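Local coordinates for type IV pilus assembly protein PilF (Pseudomonas aeruginosa, PDB 2HO1) that is required for the outer-membrane localization and assembly of the PilQ secretin, and so for type IV pilus function and twitching motility, at residues A209-K220 and E244-K252; A36-Y47 and P59-S70. One frame throughout, in Å; residues are numbered along the deposited sequence.

How the contacts relate
Both contacts pack helices of an all-helical TPR superhelix, one near each end of the chain and on opposite sides of its centre. From the N terminus, contact 2 comes first: helix 33-49 turns back through a short loop onto helix 57-66, so that 36-47 and the helical part of 59-70 pair as the two helices of the first repeat. The chain then runs through the intervening repeats before contact 1 opens. There, 209-220 of the sixth repeat is followed by helix 225-238, and the C-terminal 244-252 returns to it. The contacts follow in series without nesting or crossing; the centres of contact 1 and contact 2 lie about 48 Å apart.

Contact 1: residues A209-K220 and E244-K252; sequences ARSLLLGIRLAK and EYQEFQAEK
At the C-terminal end of the TPR superhelix, the final helix packs on the first helix of the sixth repeat, the short segments 209-220 and 244-249 running nearly parallel at 21° with axes 9.8 Å apart. Helix 225-238 connects them, consistent with the C-terminal capping helix that often follows the last TPR. The apolar centre is small. Ile216 lays CD1 over one face of the Phe248 ring, 4.2 Å from its centroid, a CH-pi contact, while Leu213 CD1 meets Phe248 CB. Glu244 sets its CG 3.4 Å from Ala209 O, and a bend at chi2 (76°) brings OE1 beside Ala209 CB. Over Leu213 CD2, which underlies one face of its guanidinium, Arg217 extends to a salt bridge with Glu247: NH2 and OE1 are 3.0 Å apart, but a bent N-H...O path makes the hydrogen bond weak. Lys252 runs alongside the same arginine, its CD at the guanidinium edge. Glu251, with positive phi, closes the helix in what resembles a Schellman motif, Lys252 N bonding to Glu247 O. Lys220, extended beyond CG, delivers NZ to Lys252 O at 3.1 Å, tilted 31° from the carbonyl plane.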
loop_
_atom_site.group_PDB
_atom_site.type_symbol
_atom_site.label_atom_id
_atom_site.label_comp_id
_atom_site.label_asym_id
_atom_site.label_seq_id
_atom_site.Cartn_x
_atom_site.Cartn_y
_atom_site.Cartn_z
ATOM N N ALA A 209 -0.482 -31.432 -8.642
ATOM C CA ALA A 209 -1.535 -32.164 -7.967
ATOM C C ALA A 209 -2.696 -31.225 -7.640
ATOM O O ALA A 209 -3.857 -31.506 -7.956
ATOM C CB ALA A 209 -0.995 -32.800 -6.707
ATOM N N ARG A 210 -2.365 -30.105 -7.005
ATOM C CA ARG A 210 -3.347 -29.103 -6.634
ATOM C C ARG A 210 -4.225 -28.648 -7.797
ATOM O O ARG A 210 -5.443 -28.696 -7.703
ATOM C CB ARG A 210 -2.651 -27.882 -6.031
ATOM C CG ARG A 210 -3.621 -26.753 -5.656
ATOM C CD ARG A 210 -2.902 -25.432 -5.458
ATOM N NE ARG A 210 -3.849 -24.361 -5.163
ATOM C CZ ARG A 210 -3.538 -23.071 -5.159
ATOM N NH1 ARG A 210 -2.306 -22.699 -5.439
ATOM N NH2 ARG A 210 -4.463 -22.164 -4.879
ATOM N N SER A 211 -3.615 -28.202 -8.887
ATOM C CA SER A 211 -4.384 -27.716 -10.016
ATOM C C SER A 211 -5.191 -28.782 -10.750
ATOM O O SER A 211 -6.275 -28.480 -11.269
ATOM C CB SER A 211 -3.501 -26.940 -10.994
ATOM O OG SER A 211 -2.525 -27.746 -11.593
ATOM N N LEU A 212 -4.691 -30.018 -10.784
ATOM C CA LEU A 212 -5.419 -31.100 -11.446
ATOM C C LEU A 212 -6.706 -31.348 -10.673
ATOM O O LEU A 212 -7.770 -31.509 -11.271
ATOM C CB LEU A 212 -4.576 -32.400 -11.515
ATOM C CG LEU A 212 -3.428 -32.343 -12.530
ATOM C CD1 LEU A 212 -2.457 -33.497 -12.318
ATOM C CD2 LEU A 212 -4.002 -32.349 -13.955
ATOM N N LEU A 213 -6.622 -31.349 -9.350
ATOM C CA LEU A 213 -7.807 -31.588 -8.540
ATOM C C LEU A 213 -8.825 -30.452 -8.689
ATOM O O LEU A 213 -10.043 -30.695 -8.726
ATOM C CB LEU A 213 -7.432 -31.752 -7.079
ATOM C CG LEU A 213 -8.614 -32.088 -6.168
ATOM C CD1 LEU A 213 -9.169 -33.471 -6.515
ATOM C CD2 LEU A 213 -8.168 -32.046 -4.730
ATOM N N LEU A 214 -8.330 -29.217 -8.775
ATOM C CA LEU A 214 -9.209 -28.060 -8.929
ATOM C C LEU A 214 -9.918 -28.176 -10.274
ATOM O O LEU A 214 -11.121 -27.931 -10.368
ATOM C CB LEU A 214 -8.411 -26.739 -8.855
ATOM C CG LEU A 214 -9.141 -25.417 -9.188
ATOM C CD1 LEU A 214 -10.400 -25.273 -8.312
ATOM C CD2 LEU A 214 -8.193 -24.217 -8.974
ATOM N N GLY A 215 -9.165 -28.542 -11.311
ATOM C CA GLY A 215 -9.738 -28.692 -12.638
ATOM C C GLY A 215 -10.744 -29.833 -12.676
ATOM O O GLY A 215 -11.764 -29.769 -13.363
ATOM N N ILE A 216 -10.444 -30.898 -11.946
ATOM C CA ILE A 216 -11.340 -32.037 -11.863
ATOM C C ILE A 216 -12.645 -31.611 -11.217
ATOM O O ILE A 216 -13.721 -31.886 -11.741
ATOM C CB ILE A 216 -10.727 -33.192 -11.060
ATOM C CG1 ILE A 216 -9.714 -33.955 -11.914
ATOM C CG2 ILE A 216 -11.816 -34.124 -10.563
ATOM C CD1 ILE A 216 -8.825 -34.878 -11.122
ATOM N N ARG A 217 -12.568 -30.930 -10.078
ATOM C CA ARG A 217 -13.788 -30.488 -9.405
ATOM C C ARG A 217 -14.580 -29.457 -10.235
ATOM O O ARG A 217 -15.810 -29.393 -10.132
ATOM C CB ARG A 217 -13.458 -29.930 -8.018
ATOM C CG ARG A 217 -13.006 -30.997 -7.021
ATOM C CD ARG A 217 -12.322 -30.372 -5.833
ATOM N NE ARG A 217 -12.067 -31.307 -4.737
ATOM C CZ ARG A 217 -11.305 -31.010 -3.680
ATOM N NH1 ARG A 217 -10.711 -29.817 -3.593
ATOM N NH2 ARG A 217 -11.116 -31.901 -2.713
ATOM N N LEU A 218 -13.891 -28.668 -11.060
ATOM C CA LEU A 218 -14.581 -27.691 -11.894
ATOM C C LEU A 218 -15.299 -28.411 -13.032
ATOM O O LEU A 218 -16.440 -28.069 -13.363
ATOM C CB LEU A 218 -13.614 -26.646 -12.462
ATOM C CG LEU A 218 -13.277 -25.475 -11.524
ATOM C CD1 LEU A 218 -12.289 -24.526 -12.196
ATOM C CD2 LEU A 218 -14.555 -24.729 -11.151
ATOM N N ALA A 219 -14.638 -29.404 -13.628
ATOM C CA ALA A 219 -15.233 -30.188 -14.717
ATOM C C ALA A 219 -16.542 -30.812 -14.228
ATOM O O ALA A 219 -17.565 -30.772 -14.913
ATOM C CB ALA A 219 -14.266 -31.283 -15.159
ATOM N N LYS A 220 -16.502 -31.382 -13.028
ATOM C CA LYS A 220 -17.679 -32.003 -12.442
ATOM C C LYS A 220 -18.837 -31.017 -12.358
ATOM O O LYS A 220 -19.988 -31.382 -12.594
ATOM C CB LYS A 220 -17.364 -32.543 -11.048
ATOM C CG LYS A 220 -16.418 -33.745 -11.030
ATOM C CD LYS A 220 -16.332 -34.310 -9.618
ATOM C CE LYS A 220 -15.688 -35.678 -9.602
ATOM N NZ LYS A 220 -16.107 -36.436 -8.391
ATOM N N GLU A 244 -4.044 -35.054 -2.919
ATOM C CA GLU A 244 -5.007 -34.707 -3.956
ATOM C C GLU A 244 -5.575 -35.947 -4.622
ATOM O O GLU A 244 -6.783 -36.040 -4.827
ATOM C CB GLU A 244 -4.373 -33.834 -5.039
ATOM C CG GLU A 244 -4.195 -32.370 -4.675
ATOM C CD GLU A 244 -3.036 -32.117 -3.726
ATOM O OE1 GLU A 244 -2.209 -33.034 -3.501
ATOM O OE2 GLU A 244 -2.944 -30.983 -3.216
ATOM N N TYR A 245 -4.707 -36.893 -4.979
ATOM C CA TYR A 245 -5.184 -38.107 -5.633
ATOM C C TYR A 245 -6.060 -38.935 -4.697
ATOM O O TYR A 245 -7.012 -39.588 -5.122
ATOM C CB TYR A 245 -4.022 -38.965 -6.115
ATOM C CG TYR A 245 -4.501 -40.205 -6.814
ATOM C CD1 TYR A 245 -5.290 -40.115 -7.963
ATOM C CD2 TYR A 245 -4.200 -41.470 -6.315
ATOM C CE1 TYR A 245 -5.771 -41.256 -8.601
ATOM C CE2 TYR A 245 -4.671 -42.621 -6.946
ATOM C CZ TYR A 245 -5.456 -42.508 -8.089
ATOM O OH TYR A 245 -5.913 -43.646 -8.723
ATOM N N GLN A 246 -5.718 -38.904 -3.421
ATOM C CA GLN A 246 -6.462 -39.622 -2.409
ATOM C C GLN A 246 -7.897 -39.091 -2.386
ATOM O O GLN A 246 -8.861 -39.861 -2.399
ATOM C CB GLN A 246 -5.785 -39.401 -1.060
ATOM C CG GLN A 246 -6.548 -39.920 0.130
ATOM C CD GLN A 246 -5.921 -39.477 1.437
ATOM O OE1 GLN A 246 -4.798 -39.869 1.762
ATOM N NE2 GLN A 246 -6.641 -38.645 2.193
ATOM N N GLU A 247 -8.029 -37.766 -2.358
ATOM C CA GLU A 247 -9.340 -37.123 -2.340
ATOM C C GLU A 247 -10.095 -37.407 -3.633
ATOM O O GLU A 247 -11.297 -37.636 -3.620
ATOM C CB GLU A 247 -9.195 -35.611 -2.179
ATOM C CG GLU A 247 -8.379 -35.171 -0.994
ATOM C CD GLU A 247 -8.275 -33.664 -0.908
ATOM O OE1 GLU A 247 -9.298 -33.017 -0.604
ATOM O OE2 GLU A 247 -7.178 -33.123 -1.159
ATOM N N PHE A 248 -9.384 -37.375 -4.751
ATOM C CA PHE A 248 -10.009 -37.637 -6.035
ATOM C C PHE A 248 -10.730 -38.973 -6.007
ATOM O O PHE A 248 -11.861 -39.099 -6.484
ATOM C CB PHE A 248 -8.968 -37.665 -7.144
ATOM C CG PHE A 248 -9.502 -38.167 -8.440
ATOM C CD1 PHE A 248 -10.635 -37.599 -8.998
ATOM C CD2 PHE A 248 -8.884 -39.214 -9.102
ATOM C CE1 PHE A 248 -11.150 -38.063 -10.197
ATOM C CE2 PHE A 248 -9.390 -39.690 -10.309
ATOM C CZ PHE A 248 -10.526 -39.111 -10.856
ATOM N N GLN A 249 -10.054 -39.972 -5.448
ATOM C CA GLN A 249 -10.609 -41.312 -5.346
ATOM C C GLN A 249 -11.879 -41.285 -4.506
ATOM O O GLN A 249 -12.808 -42.040 -4.762
ATOM C CB GLN A 249 -9.581 -42.269 -4.735
ATOM C CG GLN A 249 -8.263 -42.307 -5.493
ATOM C CD GLN A 249 -7.389 -43.487 -5.107
ATOM O OE1 GLN A 249 -7.083 -43.702 -3.931
ATOM N NE2 GLN A 249 -6.979 -44.261 -6.105
ATOM N N ALA A 250 -11.925 -40.416 -3.506
ATOM C CA ALA A 250 -13.114 -40.311 -2.671
ATOM C C ALA A 250 -14.224 -39.653 -3.495
ATOM O O ALA A 250 -15.235 -39.209 -2.952
ATOM C CB ALA A 250 -12.819 -39.483 -1.434
ATOM N N GLU A 251 -14.013 -39.604 -4.810
ATOM C CA GLU A 251 -14.955 -39.008 -5.755
ATOM C C GLU A 251 -15.216 -37.553 -5.379
ATOM O O GLU A 251 -16.324 -37.043 -5.548
ATOM C CB GLU A 251 -16.271 -39.783 -5.755
ATOM C CG GLU A 251 -17.221 -39.383 -6.869
ATOM C CD GLU A 251 -17.246 -40.386 -8.005
ATOM O OE1 GLU A 251 -16.164 -40.755 -8.511
ATOM O OE2 GLU A 251 -18.358 -40.804 -8.395
ATOM N N LYS A 252 -14.179 -36.893 -4.874
ATOM C CA LYS A 252 -14.260 -35.502 -4.443
ATOM C C LYS A 252 -13.915 -34.558 -5.590
ATOM O O LYS A 252 -14.006 -34.929 -6.761
ATOM C CB LYS A 252 -13.301 -35.287 -3.271
ATOM C CG LYS A 252 -13.547 -34.044 -2.452
ATOM C CD LYS A 252 -12.757 -34.112 -1.154
ATOM C CE LYS A 252 -13.060 -35.403 -0.387
ATOM N NZ LYS A 252 -12.371 -35.474 0.928
#

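Contact 2: residues A36-Y47 and P59-S70; sequences ARDAYIQLGLGY and PLRKALEIDPSS
Tyr40 lays one face of its ring over the aliphatic chain of Lys62, whose CB stands 3.9 Å from the ring centroid, almost on the ring normal, in a CH-pi contact. Further along the extended lysine, CD covers the ring near Tyr40 CE1, and Ile66 CD1 comes in at the ring edge. The tyrosine is a knob in a hole formed by Pro59, Lys62, Ala63 and Ile66; its CB presses on Pro59 O at 3.4 Å. Pro59 returns the arrangement, sitting among Tyr40, Leu43, Gly44 and Tyr47, with its CG 3.7 Å from Tyr47 CE2 at the edge of that ring. The helices come close at small residues: Ala63 CB reaches Ile41 CG1 at 3.7 Å, and Leu60 CD2 lies 4.0 Å from Gly44 CA, packed directly on the backbone of the glycine.

At the other end, Arg37 carries the polar part. Its CG stands anti to the backbone N (chi1 175°), and a bend at chi3 (69°) swings the guanidinium beside Asp38, where NE and NH2 both grip Asp38 OD1 side-on. NH1 reaches across to Asp67 OD2 at 3.0 Å, on the anti side of the carboxylate, and also has Asp34 as a salt-bridge partner. The three aspartates probably stabilise the positive charge. Asp67 OD1 is occupied by Ser69 N in an Asx turn, just where helix 57-66 ends, and Ser70 OG caps the next helix at Ala73 N. With segments crossing at -158° and axes 7.8 Å apart, this is the antiparallel helix A-helix B packing of a TPR motif, here the first repeat.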
loop_
_atom_site.group_PDB
_atom_site.type_symbol
_atom_site.label_atom_id
_atom_site.label_comp_id
_atom_site.label_asym_id
_atom_site.label_seq_id
_atom_site.Cartn_x
_atom_site.Cartn_y
_atom_site.Cartn_z
ATOM N N ALA A 36 32.942 -0.376 -13.451
ATOM C CA ALA A 36 33.466 -1.659 -12.998
ATOM C C ALA A 36 32.494 -2.280 -11.961
ATOM O O ALA A 36 32.174 -3.478 -12.012
ATOM C CB ALA A 36 34.847 -1.461 -12.396
ATOM N N ARG A 37 32.017 -1.454 -11.035
ATOM C CA ARG A 37 31.062 -1.908 -10.041
ATOM C C ARG A 37 29.840 -2.550 -10.714
ATOM O O ARG A 37 29.453 -3.653 -10.373
ATOM C CB ARG A 37 30.593 -0.728 -9.191
ATOM C CG ARG A 37 29.517 -1.094 -8.208
ATOM C CD ARG A 37 28.773 0.121 -7.788
ATOM N NE ARG A 37 27.972 0.657 -8.876
ATOM C CZ ARG A 37 27.546 1.914 -8.924
ATOM N NH1 ARG A 37 27.856 2.749 -7.938
ATOM N NH2 ARG A 37 26.819 2.335 -9.954
ATOM N N ASP A 38 29.232 -1.850 -11.669
ATOM C CA ASP A 38 28.054 -2.356 -12.374
ATOM C C ASP A 38 28.336 -3.665 -13.117
ATOM O O ASP A 38 27.493 -4.576 -13.158
ATOM C CB ASP A 38 27.548 -1.315 -13.368
ATOM C CG ASP A 38 26.832 -0.162 -12.694
ATOM O OD1 ASP A 38 26.816 -0.101 -11.443
ATOM O OD2 ASP A 38 26.278 0.686 -13.427
ATOM N N ALA A 39 29.520 -3.734 -13.729
ATOM C CA ALA A 39 29.953 -4.912 -14.466
ATOM C C ALA A 39 30.024 -6.136 -13.523
ATOM O O ALA A 39 29.499 -7.211 -13.830
ATOM C CB ALA A 39 31.322 -4.639 -15.104
ATOM N N TYR A 40 30.692 -5.957 -12.393
ATOM C CA TYR A 40 30.818 -7.003 -11.381
ATOM C C TYR A 40 29.448 -7.445 -10.867
ATOM O O TYR A 40 29.210 -8.658 -10.650
ATOM C CB TYR A 40 31.654 -6.502 -10.212
ATOM C CG TYR A 40 33.121 -6.537 -10.496
ATOM C CD1 TYR A 40 33.710 -7.699 -10.979
ATOM C CD2 TYR A 40 33.923 -5.407 -10.313
ATOM C CE1 TYR A 40 35.053 -7.743 -11.283
ATOM C CE2 TYR A 40 35.270 -5.439 -10.611
ATOM C CZ TYR A 40 35.832 -6.616 -11.100
ATOM O OH TYR A 40 37.171 -6.674 -11.417
ATOM N N ILE A 41 28.540 -6.476 -10.675
ATOM C CA ILE A 41 27.200 -6.831 -10.220
ATOM C C ILE A 41 26.534 -7.706 -11.290
ATOM O O ILE A 41 25.859 -8.699 -10.963
ATOM C CB ILE A 41 26.347 -5.571 -9.927
ATOM C CG1 ILE A 41 26.907 -4.870 -8.683
ATOM C CG2 ILE A 41 24.875 -5.950 -9.699
ATOM C CD1 ILE A 41 26.387 -3.474 -8.493
ATOM N N GLN A 42 26.748 -7.379 -12.569
ATOM C CA GLN A 42 26.143 -8.181 -13.630
ATOM C C GLN A 42 26.747 -9.589 -13.670
ATOM O O GLN A 42 26.034 -10.568 -13.897
ATOM C CB GLN A 42 26.344 -7.524 -15.000
ATOM C CG GLN A 42 25.530 -6.264 -15.235
ATOM C CD GLN A 42 24.049 -6.524 -15.159
ATOM O OE1 GLN A 42 23.495 -7.257 -15.973
ATOM N NE2 GLN A 42 23.394 -5.924 -14.177
ATOM N N LEU A 43 28.061 -9.669 -13.464
ATOM C CA LEU A 43 28.775 -10.940 -13.474
ATOM C C LEU A 43 28.202 -11.808 -12.354
ATOM O O LEU A 43 27.891 -12.975 -12.564
ATOM C CB LEU A 43 30.274 -10.703 -13.256
ATOM C CG LEU A 43 31.168 -11.954 -13.325
ATOM C CD1 LEU A 43 30.877 -12.783 -14.572
ATOM C CD2 LEU A 43 32.614 -11.520 -13.313
ATOM N N GLY A 44 28.066 -11.208 -11.173
ATOM C CA GLY A 44 27.485 -11.890 -10.019
ATOM C C GLY A 44 26.088 -12.421 -10.312
ATOM O O GLY A 44 25.792 -13.592 -10.072
ATOM N N LEU A 45 25.225 -11.575 -10.855
ATOM C CA LEU A 45 23.868 -12.008 -11.170
ATOM C C LEU A 45 23.861 -13.103 -12.226
ATOM O O LEU A 45 22.922 -13.895 -12.279
ATOM C CB LEU A 45 23.022 -10.829 -11.654
ATOM C CG LEU A 45 22.706 -9.733 -10.619
ATOM C CD1 LEU A 45 22.059 -8.539 -11.344
ATOM C CD2 LEU A 45 21.770 -10.269 -9.534
ATOM N N GLY A 46 24.896 -13.137 -13.076
ATOM C CA GLY A 46 24.967 -14.165 -14.101
ATOM C C GLY A 46 25.281 -15.519 -13.473
ATOM O O GLY A 46 24.722 -16.549 -13.865
ATOM N N TYR A 47 26.208 -15.527 -12.524
ATOM C CA TYR A 47 26.533 -16.751 -11.810
ATOM C C TYR A 47 25.305 -17.290 -11.082
ATOM O O TYR A 47 25.016 -18.482 -11.129
ATOM C CB TYR A 47 27.673 -16.502 -10.825
ATOM C CG TYR A 47 29.037 -16.438 -11.472
ATOM C CD1 TYR A 47 29.451 -17.417 -12.359
ATOM C CD2 TYR A 47 29.911 -15.401 -11.189
ATOM C CE1 TYR A 47 30.695 -17.365 -12.947
ATOM C CE2 TYR A 47 31.157 -15.340 -11.774
ATOM C CZ TYR A 47 31.545 -16.325 -12.652
ATOM O OH TYR A 47 32.785 -16.269 -13.236
ATOM N N PRO A 59 32.567 -11.813 -7.450
ATOM C CA PRO A 59 32.266 -10.591 -8.204
ATOM C C PRO A 59 31.526 -9.562 -7.329
ATOM O O PRO A 59 31.829 -8.357 -7.356
ATOM C CB PRO A 59 31.357 -11.079 -9.336
ATOM C CG PRO A 59 31.713 -12.517 -9.508
ATOM C CD PRO A 59 32.008 -13.007 -8.117
ATOM N N LEU A 60 30.550 -10.029 -6.554
ATOM C CA LEU A 60 29.774 -9.111 -5.727
ATOM C C LEU A 60 30.603 -8.463 -4.608
ATOM O O LEU A 60 30.371 -7.315 -4.252
ATOM C CB LEU A 60 28.523 -9.823 -5.173
ATOM C CG LEU A 60 27.564 -10.350 -6.263
ATOM C CD1 LEU A 60 26.457 -11.141 -5.609
ATOM C CD2 LEU A 60 26.973 -9.186 -7.093
ATOM N N ARG A 61 31.589 -9.161 -4.061
ATOM C CA ARG A 61 32.378 -8.509 -3.021
ATOM C C ARG A 61 33.252 -7.459 -3.685
ATOM O O ARG A 61 33.544 -6.423 -3.078
ATOM C CB ARG A 61 33.253 -9.499 -2.258
ATOM C CG ARG A 61 32.540 -10.743 -1.784
ATOM C CD ARG A 61 31.889 -10.671 -0.395
ATOM N NE ARG A 61 31.601 -12.049 0.031
ATOM C CZ ARG A 61 30.902 -12.419 1.100
ATOM N NH1 ARG A 61 30.360 -11.522 1.910
ATOM N NH2 ARG A 61 30.737 -13.713 1.345
ATOM N N LYS A 62 33.668 -7.712 -4.931
ATOM C CA LYS A 62 34.498 -6.738 -5.646
ATOM C C LYS A 62 33.670 -5.485 -5.861
ATOM O O LYS A 62 34.130 -4.376 -5.619
ATOM C CB LYS A 62 34.976 -7.281 -6.998
ATOM C CG LYS A 62 36.035 -8.364 -6.900
ATOM C CD LYS A 62 36.523 -8.802 -8.289
ATOM C CE LYS A 62 37.510 -9.971 -8.194
ATOM N NZ LYS A 62 37.886 -10.520 -9.546
ATOM N N ALA A 63 32.436 -5.660 -6.319
ATOM C CA ALA A 63 31.559 -4.510 -6.511
ATOM C C ALA A 63 31.468 -3.720 -5.205
ATOM O O ALA A 63 31.552 -2.487 -5.204
ATOM C CB ALA A 63 30.191 -4.955 -6.923
ATOM N N LEU A 64 31.296 -4.438 -4.098
ATOM C CA LEU A 64 31.194 -3.802 -2.793
ATOM C C LEU A 64 32.503 -3.177 -2.294
ATOM O O LEU A 64 32.468 -2.218 -1.530
ATOM C CB LEU A 64 30.639 -4.800 -1.759
ATOM C CG LEU A 64 29.124 -5.045 -1.904
ATOM C CD1 LEU A 64 28.681 -6.222 -1.022
ATOM C CD2 LEU A 64 28.363 -3.761 -1.552
ATOM N N GLU A 65 33.654 -3.713 -2.713
ATOM C CA GLU A 65 34.931 -3.138 -2.294
ATOM C C GLU A 65 35.091 -1.769 -2.981
ATOM O O GLU A 65 35.697 -0.856 -2.428
ATOM C CB GLU A 65 36.084 -4.066 -2.652
ATOM N N ILE A 66 34.539 -1.644 -4.184
ATOM C CA ILE A 66 34.537 -0.416 -4.956
ATOM C C ILE A 66 33.490 0.549 -4.427
ATOM O O ILE A 66 33.710 1.757 -4.407
ATOM C CB ILE A 66 34.233 -0.695 -6.436
ATOM C CG1 ILE A 66 35.471 -1.241 -7.146
ATOM C CG2 ILE A 66 33.719 0.555 -7.117
ATOM C CD1 ILE A 66 35.170 -1.904 -8.468
ATOM N N ASP A 67 32.330 0.037 -4.029
ATOM C CA ASP A 67 31.265 0.903 -3.534
ATOM C C ASP A 67 30.511 0.220 -2.398
ATOM O O ASP A 67 29.490 -0.442 -2.620
ATOM C CB ASP A 67 30.306 1.250 -4.676
ATOM C CG ASP A 67 29.158 2.141 -4.223
ATOM O OD1 ASP A 67 29.197 2.618 -3.072
ATOM O OD2 ASP A 67 28.223 2.372 -5.020
ATOM N N PRO A 68 31.009 0.387 -1.159
ATOM C CA PRO A 68 30.483 -0.168 0.089
ATOM C C PRO A 68 28.991 0.010 0.318
ATOM O O PRO A 68 28.389 -0.744 1.078
ATOM C CB PRO A 68 31.316 0.540 1.155
ATOM C CG PRO A 68 32.617 0.737 0.482
ATOM C CD PRO A 68 32.165 1.255 -0.869
ATOM N N SER A 69 28.384 0.982 -0.344
ATOM C CA SER A 69 26.965 1.197 -0.136
ATOM C C SER A 69 26.097 0.877 -1.362
ATOM O O SER A 69 24.909 1.174 -1.383
ATOM C CB SER A 69 26.730 2.633 0.331
ATOM O OG SER A 69 26.914 3.548 -0.730
ATOM N N SER A 70 26.681 0.256 -2.381
ATOM C CA SER A 70 25.899 -0.100 -3.569
ATOM C C SER A 70 24.649 -0.928 -3.211
ATOM O O SER A 70 24.762 -2.060 -2.713
ATOM C CB SER A 70 26.752 -0.896 -4.560
ATOM O OG SER A 70 25.930 -1.497 -5.544
#